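Local coordinates for protein alginase (Pseudoalteromonas, PDB 4Q8K) that probably cleaves the polysaccharide alginate by beta-elimination, as a family 18 polysaccharide lyase, at residues A[260-265]-A[303-308]; A[274-279]-A[298-303]. All coordinates share one frame; numbering follows the deposited sequence.

Contact 1: A[260-265]-A[303-308]; sequences VYVRLR and NSFGIP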
loop_
_atom_site.group_PDB
_atom_site.type_symbol
_atom_site.label_atom_id
_atom_site.label_comp_id
_atom_site.label_asym_id
_atom_site.label_seq_id
_atom_site.Cartn_x
_atom_site.Cartn_y
_atom_site.Cartn_z
ATOM N N VAL A 260 9.273 0.058 7.548
ATOM C CA VAL A 260 7.982 0.631 7.224
ATOM C C VAL A 260 8.244 2.103 7.002
ATOM O O VAL A 260 8.756 2.790 7.886
ATOM C CB VAL A 260 6.965 0.464 8.364
ATOM C CG1 VAL A 260 5.637 1.113 7.978
ATOM C CG2 VAL A 260 6.789 -1.007 8.716
ATOM N N TYR A 261 7.940 2.586 5.809
ATOM C CA TYR A 261 8.267 3.956 5.466
ATOM C C TYR A 261 7.258 4.512 4.498
ATOM O O TYR A 261 6.432 3.774 3.931
ATOM C CB TYR A 261 9.686 4.062 4.875
ATOM C CG TYR A 261 9.923 3.283 3.593
ATOM C CD1 TYR A 261 9.696 3.863 2.347
ATOM C CD2 TYR A 261 10.409 1.989 3.636
ATOM C CE1 TYR A 261 9.935 3.164 1.178
ATOM C CE2 TYR A 261 10.648 1.273 2.464
ATOM C CZ TYR A 261 10.413 1.870 1.247
ATOM O OH TYR A 261 10.645 1.153 0.089
ATOM N N VAL A 262 7.330 5.820 4.302
ATOM C CA VAL A 262 6.424 6.481 3.399
ATOM C C VAL A 262 7.189 7.293 2.368
ATOM O O VAL A 262 8.248 7.862 2.659
ATOM C CB VAL A 262 5.437 7.383 4.178
ATOM C CG1 VAL A 262 6.206 8.465 4.947
ATOM C CG2 VAL A 262 4.434 8.003 3.224
ATOM N N ARG A 263 6.674 7.325 1.145
ATOM C CA ARG A 263 7.140 8.300 0.167
ATOM C C ARG A 263 5.975 9.205 -0.159
ATOM O O ARG A 263 4.870 8.718 -0.451
ATOM C CB ARG A 263 7.597 7.615 -1.121
ATOM C CG ARG A 263 8.881 6.839 -0.980
ATOM C CD ARG A 263 9.254 6.119 -2.269
ATOM N NE ARG A 263 10.647 5.696 -2.198
ATOM C CZ ARG A 263 11.657 6.432 -2.644
ATOM N NH1 ARG A 263 11.411 7.606 -3.212
ATOM N NH2 ARG A 263 12.904 5.997 -2.520
ATOM N N LEU A 264 6.239 10.509 -0.117
ATOM C CA LEU A 264 5.269 11.545 -0.451
ATOM C C LEU A 264 5.799 12.414 -1.581
ATOM O O LEU A 264 6.900 12.960 -1.490
ATOM C CB LEU A 264 4.986 12.430 0.771
ATOM C CG LEU A 264 4.431 11.710 1.998
ATOM C CD1 LEU A 264 4.288 12.690 3.178
ATOM C CD2 LEU A 264 3.094 11.069 1.668
ATOM N N ARG A 265 5.017 12.565 -2.645
ATOM C CA ARG A 265 5.453 13.405 -3.755
ATOM C C ARG A 265 5.146 14.880 -3.488
ATOM O O ARG A 265 3.984 15.273 -3.410
ATOM C CB ARG A 265 4.796 12.946 -5.055
ATOM C CG ARG A 265 5.435 13.536 -6.297
ATOM C CD ARG A 265 4.940 12.842 -7.572
ATOM N NE ARG A 265 5.289 11.419 -7.643
ATOM C CZ ARG A 265 6.486 10.954 -8.001
ATOM N NH1 ARG A 265 6.712 9.647 -8.049
ATOM N NH2 ARG A 265 7.464 11.796 -8.308
ATOM N N ASN A 303 5.380 7.524 15.088
ATOM C CA ASN A 303 6.123 8.480 14.281
ATOM C C ASN A 303 5.258 9.058 13.179
ATOM O O ASN A 303 4.539 8.325 12.498
ATOM C CB ASN A 303 7.355 7.814 13.651
ATOM C CG ASN A 303 8.423 7.472 14.675
ATOM O OD1 ASN A 303 9.002 6.378 14.650
ATOM N ND2 ASN A 303 8.697 8.404 15.573
ATOM N N SER A 304 5.322 10.374 13.002
ATOM C CA SER A 304 4.533 11.038 11.968
ATOM C C SER A 304 5.395 11.837 11.010
ATOM O O SER A 304 6.405 12.425 11.401
ATOM C CB SER A 304 3.489 11.974 12.581
ATOM O OG SER A 304 2.669 11.311 13.519
ATOM N N PHE A 305 4.973 11.851 9.752
ATOM C CA PHE A 305 5.568 12.691 8.731
ATOM C C PHE A 305 4.465 13.114 7.769
ATOM O O PHE A 305 3.595 12.308 7.429
ATOM C CB PHE A 305 6.672 11.923 7.986
ATOM C CG PHE A 305 7.301 12.700 6.858
ATOM C CD1 PHE A 305 8.089 13.806 7.117
ATOM C CD2 PHE A 305 7.104 12.319 5.538
ATOM C CE1 PHE A 305 8.665 14.525 6.085
ATOM C CE2 PHE A 305 7.681 13.037 4.496
ATOM C CZ PHE A 305 8.468 14.130 4.767
ATOM N N GLY A 306 4.510 14.369 7.331
ATOM C CA GLY A 306 3.556 14.885 6.368
ATOM C C GLY A 306 4.031 16.149 5.679
ATOM O O GLY A 306 4.765 16.939 6.278
ATOM N N ILE A 307 3.599 16.340 4.431
ATOM C CA ILE A 307 3.888 17.539 3.648
ATOM C C ILE A 307 2.739 17.847 2.692
ATOM O O ILE A 307 1.894 16.990 2.431
ATOM C CB ILE A 307 5.149 17.370 2.766
ATOM C CG1 ILE A 307 4.922 16.262 1.732
ATOM C CG2 ILE A 307 6.390 17.123 3.617
ATOM C CD1 ILE A 307 6.103 16.026 0.835
ATOM N N PRO A 308 2.706 19.076 2.159
ATOM C CA PRO A 308 1.794 19.327 1.039
ATOM C C PRO A 308 2.272 18.498 -0.146
ATOM O O PRO A 308 3.476 18.389 -0.355
ATOM C CB PRO A 308 1.980 20.824 0.757
ATOM C CG PRO A 308 2.529 21.400 2.050
ATOM C CD PRO A 308 3.403 20.300 2.598
#
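Leu264 and Phe305 lie alongside each other between two strands, their side chains running past one another in opposite directions. The leucine methyl CD1 reaches the ring 3.7 Å from Phe305 CE2 and is equally near CD2, a slanting approach that is neither over the face nor at the edge. Val262, one inward-facing position earlier on its strand, meets the same ring obliquely, Val262 CG1 lying 4.0 Å from Phe305 CD2. On the ring's own strand, Phe305 CG stands opposite its backbone N (chi1 177°), which carries the ring to where its CD2-CE2 side meets Leu264 CD1. Phe274 of strand 271-280 stacks on the same ring.

Ile307, two residues on from Phe305, packs against the base of Leu264. It presents the end of its longer branch, and Ile307 CD1 stops 3.8 Å from Leu264 CB, while Leu264 CD1 settles 3.9 Å from Gly306 CA. Apolar, branched or flat residues suit these places because the interface is joined by van der Waals contact alone, their shapes dovetailing without polar groups. Arg263 and Arg265 start out away from this interior, and both form salt bridges with Glu271; Arg265 also gives a hydrogen bond from NH2 to Gly269 O.

The axes of the two strands approach to 7.8 Å at their closest, at an angle of 11°, too far for backbone pairing but right for one layer of interleaved side chains. Strand 257-265 belongs to one antiparallel sheet and 303-308 is an outermost strand of the other, so this is the face-to-face packing of a beta sandwich, here the jelly-roll of alginate lyases in the concanavalin-like class.

Contact 2: A[274-279]-A[298-303]; sequences FALGTM and VTAFGN
Gly277 sets its CA over one face of the Phe301 ring, so near that a side chain would have no place: a beta carbon there would collide with Phe301 CD2. Gly277 CA sits 4.0 Å from the ring centroid and 23° off the ring normal, a CH-pi contact displaced toward the rim. Leu276 and Gly277 form a classic beta bulge opposite Val260 of the neighbouring strand; Leu276 carries the helix-like psi of -39°, and Gly277 is extended.

The ring is delivered by a type I' turn, Ala300 to Asn303, which closes a tight two-residue hairpin between strands 295-300 and 303-308 at the margin of the sandwich. Phe301 and Gly302 both take positive phi, easy for the glycine and tolerated by the phenylalanine. With chi1 of -56°, Phe301 CG stands opposite its own carbonyl carbon, and the ring extends along the bulged strand until Phe301 CE1 is 3.5 Å from Thr278 O. Met279 CB approaches near the ring plane, at the edge, and Phe285 stacks on the ring from strand 284-292. With an alanine in place of Phe301, Gly277 would probably lose its aromatic cover, and a gap would be likely to open between the bulge, Met279 and Phe285.

The Leu276 side chain packs against strand 295-300 and the end of the turn. Its two methyls divide the work: the Leu276 and Val298 side chains cross at about a right angle, Leu276 CD1 3.8 Å from Val298 CG1, whereas Leu276 CD2 rests 3.6 Å from the backbone Asn303 O. Small Ala300 leaves room for the leucine, its methyl CB lying 4.3 Å from Leu276 CB.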
loop_
_atom_site.group_PDB
_atom_site.type_symbol
_atom_site.label_atom_id
_atom_site.label_comp_id
_atom_site.label_asym_id
_atom_site.label_seq_id
_atom_site.Cartn_x
_atom_site.Cartn_y
_atom_site.Cartn_z
ATOM N N PHE A 274 10.548 8.846 4.199
ATOM C CA PHE A 274 10.658 8.980 5.644
ATOM C C PHE A 274 10.428 7.645 6.325
ATOM O O PHE A 274 9.406 6.997 6.105
ATOM C CB PHE A 274 9.621 9.986 6.139
ATOM C CG PHE A 274 9.909 10.539 7.507
ATOM C CD1 PHE A 274 9.484 9.872 8.644
ATOM C CD2 PHE A 274 10.577 11.746 7.651
ATOM C CE1 PHE A 274 9.733 10.396 9.911
ATOM C CE2 PHE A 274 10.833 12.273 8.922
ATOM C CZ PHE A 274 10.406 11.592 10.052
ATOM N N ALA A 275 11.377 7.236 7.163
ATOM C CA ALA A 275 11.244 5.987 7.900
ATOM C C ALA A 275 10.311 6.126 9.106
ATOM O O ALA A 275 10.471 7.033 9.925
ATOM C CB ALA A 275 12.619 5.466 8.336
ATOM N N LEU A 276 9.352 5.208 9.213
ATOM C CA LEU A 276 8.396 5.224 10.317
ATOM C C LEU A 276 8.728 4.193 11.389
ATOM O O LEU A 276 8.570 4.444 12.571
ATOM C CB LEU A 276 6.973 5.009 9.777
ATOM C CG LEU A 276 6.578 6.107 8.779
ATOM C CD1 LEU A 276 5.347 5.704 7.974
ATOM C CD2 LEU A 276 6.377 7.459 9.492
ATOM N N GLY A 277 9.181 3.016 10.980
ATOM C CA GLY A 277 9.512 1.986 11.944
ATOM C C GLY A 277 10.054 0.744 11.278
ATOM O O GLY A 277 10.334 0.756 10.083
ATOM N N THR A 278 10.214 -0.311 12.072
ATOM C CA THR A 278 10.570 -1.635 11.573
ATOM C C THR A 278 9.716 -2.686 12.271
ATOM O O THR A 278 9.188 -2.450 13.354
ATOM C CB THR A 278 12.056 -1.974 11.835
ATOM O OG1 THR A 278 12.320 -1.906 13.243
ATOM C CG2 THR A 278 12.977 -1.017 11.094
ATOM N N MET A 279 9.582 -3.851 11.639
ATOM C CA MET A 279 8.807 -4.941 12.210
ATOM C C MET A 279 9.324 -6.267 11.687
ATOM O O MET A 279 9.959 -6.318 10.637
ATOM C CB MET A 279 7.326 -4.814 11.831
ATOM C CG MET A 279 7.058 -4.909 10.327
ATOM S SD MET A 279 5.341 -4.524 9.895
ATOM C CE MET A 279 4.465 -5.632 11.010
ATOM N N VAL A 298 1.240 10.756 7.370
ATOM C CA VAL A 298 1.207 9.342 7.721
ATOM C C VAL A 298 1.804 9.139 9.101
ATOM O O VAL A 298 2.862 9.698 9.407
ATOM C CB VAL A 298 1.991 8.490 6.702
ATOM C CG1 VAL A 298 1.904 6.998 7.060
ATOM C CG2 VAL A 298 1.457 8.738 5.307
ATOM N N THR A 299 1.124 8.347 9.927
ATOM C CA THR A 299 1.602 8.035 11.264
ATOM C C THR A 299 1.626 6.523 11.487
ATOM O O THR A 299 0.647 5.829 11.206
ATOM C CB THR A 299 0.711 8.676 12.348
ATOM O OG1 THR A 299 0.686 10.096 12.172
ATOM C CG2 THR A 299 1.208 8.337 13.740
ATOM N N ALA A 300 2.752 6.022 11.979
ATOM C CA ALA A 300 2.873 4.623 12.358
ATOM C C ALA A 300 4.012 4.473 13.358
ATOM O O ALA A 300 5.000 5.209 13.288
ATOM C CB ALA A 300 3.097 3.737 11.127
ATOM N N PHE A 301 3.858 3.545 14.301
ATOM C CA PHE A 301 4.840 3.338 15.373
ATOM C C PHE A 301 5.056 4.613 16.186
ATOM O O PHE A 301 6.146 4.829 16.719
ATOM C CB PHE A 301 6.192 2.880 14.818
ATOM C CG PHE A 301 6.116 1.639 13.973
ATOM C CD1 PHE A 301 6.237 0.383 14.546
ATOM C CD2 PHE A 301 5.927 1.733 12.601
ATOM C CE1 PHE A 301 6.173 -0.768 13.760
ATOM C CE2 PHE A 301 5.850 0.588 11.812
ATOM C CZ PHE A 301 5.978 -0.658 12.396
ATOM N N GLY A 302 4.030 5.454 16.265
ATOM C CA GLY A 302 4.124 6.712 17.001
ATOM C C GLY A 302 4.883 7.823 16.289
ATOM O O GLY A 302 5.021 8.929 16.824
ATOM N N ASN A 303 5.380 7.524 15.088
ATOM C CA ASN A 303 6.123 8.480 14.281
ATOM C C ASN A 303 5.258 9.058 13.179
ATOM O O ASN A 303 4.539 8.325 12.498
ATOM C CB ASN A 303 7.355 7.814 13.651
ATOM C CG ASN A 303 8.423 7.472 14.675
ATOM O OD1 ASN A 303 9.002 6.378 14.650
ATOM N ND2 ASN A 303 8.697 8.404 15.573
#

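Contacts 1 and 2 have centres about 9 Å apart and tie the same two sheets together along one side of the sandwich. Strands 257-265 and 271-280 are antiparallel neighbours in one sheet; 295-300 and 303-308 pair in the other. In chain order contact 2 is nested within the loop closed by contact 1, and Asn303 belongs to both. A probable hydrogen bond between Val298 N and Phe305 O (2.8 Å) joins them within the second sheet. Two hairpins, one from each sheet, with strand 284-292 between them in the chain, are thus laid over each other, and together the contacts fasten the outermost strand 303-308 and its turn onto the opposing sheet.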